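PDB 6WOP: 4-aminobutyrate transaminase from Acinetobacter baumannii, which probably catalyses the pyridoxal-phosphate-dependent transfer of the amino group of 4-aminobutyrate to 2-oxoglutarate. Local coordinates for residues Ala247-Gly250 with Asn256-Glu259; Asn326-Glu331 with Glu402-Gly407. All coordinates share one frame; numbering follows the deposited sequence.

Contact 1. Residues Ala247-Gly250 with Asn256-Glu259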
# COMPACT_ATOMS: atom_id res chain seq x y z
N ALA A 247 2.50 -36.93 3.62
CA ALA A 247 3.19 -38.15 3.15
C ALA A 247 3.57 -38.06 1.67
O ALA A 247 4.23 -39.00 1.17
CB ALA A 247 2.37 -39.41 3.39
N ARG A 248 3.26 -36.98 0.98
CA ARG A 248 3.56 -36.88 -0.46
C ARG A 248 5.03 -37.15 -0.78
O ARG A 248 5.36 -37.80 -1.77
CB ARG A 248 3.18 -35.49 -0.98
CG ARG A 248 3.08 -35.36 -2.48
CD ARG A 248 1.78 -36.03 -2.99
NE ARG A 248 2.07 -36.85 -4.13
CZ ARG A 248 1.21 -37.73 -4.62
NH1 ARG A 248 -0.01 -37.89 -4.04
NH2 ARG A 248 1.57 -38.50 -5.65
N THR A 249 5.94 -36.67 0.07
CA THR A 249 7.36 -36.70 -0.25
C THR A 249 8.04 -37.87 0.41
O THR A 249 9.27 -37.95 0.39
CB THR A 249 8.06 -35.41 0.19
OG1 THR A 249 8.04 -35.33 1.63
CG2 THR A 249 7.37 -34.22 -0.46
N GLY A 250 7.29 -38.78 1.04
CA GLY A 250 7.92 -39.99 1.56
C GLY A 250 8.28 -39.87 3.03
O GLY A 250 8.80 -40.84 3.62
N ASN A 256 10.51 -32.77 7.00
CA ASN A 256 11.14 -33.86 7.75
C ASN A 256 12.39 -34.39 7.09
O ASN A 256 13.13 -35.12 7.75
CB ASN A 256 10.18 -35.04 7.95
CG ASN A 256 9.16 -34.76 9.03
OD1 ASN A 256 7.95 -34.94 8.85
ND2 ASN A 256 9.65 -34.41 10.22
N HIS A 257 12.62 -34.09 5.83
CA HIS A 257 13.86 -34.50 5.17
C HIS A 257 15.05 -33.62 5.53
O HIS A 257 16.16 -33.90 5.07
CB HIS A 257 13.71 -34.46 3.65
CG HIS A 257 12.62 -35.36 3.12
ND1 HIS A 257 12.87 -36.60 2.57
CD2 HIS A 257 11.28 -35.16 3.04
CE1 HIS A 257 11.72 -37.15 2.19
NE2 HIS A 257 10.74 -36.28 2.43
N TYR A 258 14.85 -32.56 6.32
CA TYR A 258 15.87 -31.54 6.50
C TYR A 258 16.17 -31.36 7.98
O TYR A 258 15.30 -31.55 8.84
CB TYR A 258 15.41 -30.21 5.89
CG TYR A 258 15.15 -30.31 4.39
CD1 TYR A 258 16.18 -30.06 3.45
CD2 TYR A 258 13.91 -30.62 3.91
CE1 TYR A 258 15.93 -30.15 2.09
CE2 TYR A 258 13.66 -30.69 2.57
CZ TYR A 258 14.66 -30.50 1.67
OH TYR A 258 14.41 -30.60 0.34
N GLU A 259 17.43 -31.02 8.26
CA GLU A 259 17.89 -30.66 9.60
C GLU A 259 17.30 -29.34 10.03
O GLU A 259 17.02 -29.12 11.22
CB GLU A 259 19.43 -30.55 9.61
CG GLU A 259 20.15 -31.88 9.66
CD GLU A 259 21.61 -31.67 10.05
OE1 GLU A 259 21.99 -30.53 10.45
OE2 GLU A 259 22.37 -32.67 9.96

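Contact 2. Residues Asn326-Glu331 with Glu402-Gly407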
# COMPACT_ATOMS: atom_id res chain seq x y z
N ASN A 326 7.55 -43.48 -1.32
CA ASN A 326 8.91 -43.68 -1.84
C ASN A 326 8.95 -44.78 -2.90
O ASN A 326 9.63 -44.64 -3.92
CB ASN A 326 9.86 -43.99 -0.69
CG ASN A 326 10.12 -42.76 0.15
OD1 ASN A 326 10.15 -41.66 -0.38
ND2 ASN A 326 10.30 -42.94 1.45
N GLU A 327 8.23 -45.89 -2.66
CA GLU A 327 8.20 -47.01 -3.61
C GLU A 327 7.55 -46.63 -4.93
O GLU A 327 8.07 -46.96 -6.00
CB GLU A 327 7.45 -48.22 -3.02
CG GLU A 327 8.15 -48.84 -1.88
CD GLU A 327 7.24 -49.67 -0.95
OE1 GLU A 327 6.03 -49.95 -1.27
OE2 GLU A 327 7.77 -50.00 0.14
N LEU A 328 6.37 -46.03 -4.89
CA LEU A 328 5.74 -45.59 -6.13
C LEU A 328 6.60 -44.53 -6.83
O LEU A 328 6.75 -44.55 -8.06
CB LEU A 328 4.33 -45.04 -5.83
CG LEU A 328 3.22 -45.99 -5.36
CD1 LEU A 328 2.10 -45.17 -4.76
CD2 LEU A 328 2.67 -46.79 -6.49
N GLY A 329 7.11 -43.54 -6.09
CA GLY A 329 7.94 -42.55 -6.76
C GLY A 329 9.15 -43.16 -7.43
O GLY A 329 9.52 -42.76 -8.54
N ALA A 330 9.80 -44.11 -6.76
CA ALA A 330 10.96 -44.73 -7.37
C ALA A 330 10.58 -45.39 -8.69
O ALA A 330 11.33 -45.29 -9.68
CB ALA A 330 11.59 -45.74 -6.40
N GLU A 331 9.42 -46.07 -8.74
CA GLU A 331 8.98 -46.79 -9.92
C GLU A 331 8.60 -45.83 -11.04
O GLU A 331 8.93 -46.06 -12.22
CB GLU A 331 7.80 -47.71 -9.59
CG GLU A 331 7.37 -48.51 -10.79
CD GLU A 331 6.31 -49.57 -10.51
OE1 GLU A 331 5.94 -50.26 -11.48
OE2 GLU A 331 5.89 -49.72 -9.35
N GLU A 402 -1.06 -52.42 -9.49
CA GLU A 402 -1.36 -52.84 -10.87
C GLU A 402 -2.03 -51.74 -11.69
O GLU A 402 -1.80 -51.65 -12.89
CB GLU A 402 -2.23 -54.11 -10.85
CG GLU A 402 -3.66 -53.91 -10.35
CD GLU A 402 -3.82 -54.06 -8.81
OE1 GLU A 402 -2.82 -54.09 -8.04
OE2 GLU A 402 -4.99 -54.19 -8.38
N GLN A 403 -2.81 -50.88 -11.05
CA GLN A 403 -3.42 -49.75 -11.73
C GLN A 403 -2.40 -48.62 -11.96
O GLN A 403 -2.39 -47.98 -13.02
CB GLN A 403 -4.59 -49.23 -10.92
CG GLN A 403 -5.41 -48.19 -11.65
CD GLN A 403 -6.56 -47.62 -10.81
OE1 GLN A 403 -6.41 -47.33 -9.63
NE2 GLN A 403 -7.68 -47.41 -11.45
N PHE A 404 -1.50 -48.41 -11.00
CA PHE A 404 -0.39 -47.50 -11.21
C PHE A 404 0.46 -47.92 -12.41
O PHE A 404 0.82 -47.08 -13.26
CB PHE A 404 0.46 -47.47 -9.92
CG PHE A 404 1.67 -46.51 -9.94
CD1 PHE A 404 1.49 -45.12 -9.86
CD2 PHE A 404 2.96 -47.04 -9.86
CE1 PHE A 404 2.57 -44.28 -9.78
CE2 PHE A 404 4.06 -46.18 -9.78
CZ PHE A 404 3.85 -44.82 -9.73
N ARG A 405 0.72 -49.22 -12.52
CA ARG A 405 1.52 -49.74 -13.63
C ARG A 405 0.83 -49.46 -14.96
O ARG A 405 1.48 -49.08 -15.94
CB ARG A 405 1.74 -51.25 -13.46
CG ARG A 405 2.23 -51.65 -12.08
CD ARG A 405 3.62 -52.26 -12.14
NE ARG A 405 4.19 -52.45 -10.81
CZ ARG A 405 3.88 -53.45 -10.00
NH1 ARG A 405 3.01 -54.37 -10.38
NH2 ARG A 405 4.45 -53.54 -8.80
N GLN A 406 -0.49 -49.64 -14.99
CA GLN A 406 -1.27 -49.35 -16.20
C GLN A 406 -1.17 -47.88 -16.58
O GLN A 406 -1.12 -47.53 -17.77
CB GLN A 406 -2.73 -49.69 -15.96
CG GLN A 406 -3.62 -49.67 -17.19
CD GLN A 406 -5.01 -50.11 -16.83
OE1 GLN A 406 -5.21 -50.62 -15.73
NE2 GLN A 406 -5.98 -49.87 -17.70
N GLY A 407 -1.21 -47.02 -15.56
CA GLY A 407 -1.04 -45.59 -15.76
C GLY A 407 0.31 -45.28 -16.36
O GLY A 407 0.40 -44.44 -17.24

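Contact 1. Residues Ala247-Gly250 with Asn256-Glu259
T249 and H257 carry this contact, meeting hydroxyl to imidazole, with the two side chains set at a slant to one another. The threonine OG1 comes up at the edge of the ring, near its plane, and is hydrogen-bonded to H257 NE2 at 3.0 Å; either partner could supply the proton. A torsion places the hydroxyl there: chi1 of T249 is 66°, which sets OG1 between the backbone N and the carbonyl carbon and turns CG2 beside the backbone N. On the histidine, CG lies anti to the carbonyl carbon (chi1 -59°), which carries the ring outward to T249. The corner of the imidazole made by CE1 and NE2 also sits close to the T249 carbonyl, with T249 O 3.1 Å from H257 CE1 and 3.0 Å from H257 NE2. Two oxygens of one residue thus lie near NE2. T249 CB backs the hydroxyl, 3.6 Å from H257 NE2, and G250 C is a more distant neighbour, approaching the ring obliquely. Only 101 Å² is buried in all.

Both segments belong to the long connection between strands 236-240 and 264-267 of the mixed sheet in the large domain, a fold-type I aminotransferase architecture. The first, A247-G250, is a type I beta turn closed by the bond from G250 N to A247 O, 3.1 Å; the second runs off the end of a short 3-10 segment. L353 packs on both T249 and H257, and M356 touches T249, so the turn lies against strands 347-353 and 356-361 of the other mixed sheet. R248 anchors the turn further, hydrogen-bonding through NH1 to N55 OD1 and Y395 O and through NH2 to S355 O. Next along the chain, Y258 rests on A220 and L223 of helix 220-233.

Contact 2. Residues Asn326-Glu331 with Glu402-Gly407
L328 and F404 form the tight half of this helix pairing. The leucine methyl CD2 stands over one face of the phenyl ring, 3.5 Å from the centroid of F404, a CH-pi contact displaced toward the CD2 side of the ring, where L328 CD2 and F404 CD2 come within 3.4 Å. F404 reaches across because its CG is anti to the backbone N (chi1 -178°). That extension also brings its far end, CZ, to 3.4 Å from L328 O.

Helices 321-342 and 401-416 belong to the smaller domain of the class-III aminotransferase fold, and here the 326-331 and 402-407 portions run the same way, their axes 11.6 Å apart and inclined by 25°. I399 and S355 add to the cover of L328, while Y395 meets F404 edge-to-face.

The outer side is thinner and polar. E331, extended throughout, runs alongside F404 in the opposite sense, its carboxylate nearly perpendicular to the ring with OE2 at the ring edge, and delivers OE1 to R405. The salt bridge is a single bond from R405 NE to E331 OE1, 2.9 Å, nearly in the guanidinium plane but not straight, with an N-H...O angle of 132°; OE1 takes it on its syn lone pair. No second arm pairs closely, as R405 NH2 stays 4.1 Å from E331 OE2. R405 itself is solvent-exposed and bent at chi2 to make this turn toward the carboxylate.

How the contacts relate
Going from the N terminus, the chain first closes contact 1, a short loop with five residues between its segments, after strand 236-240 and before strand 264-267. It is complete before contact 2 opens, so the two lie in series and neither nests nor crosses. Contact 2 spans 70 residues, taking in strands 347-353, 356-361, 379-384 and 390-393 and helix 364-376, and brings the last helix, 401-416, back to helix 321-342. The centres are 19 Å apart, yet the segments touch, with G250 O packed 3.4 Å from N326 ND2. Y395 is a further link, shared between R248, its cation-pi partner, and the helix pairing of contact 2.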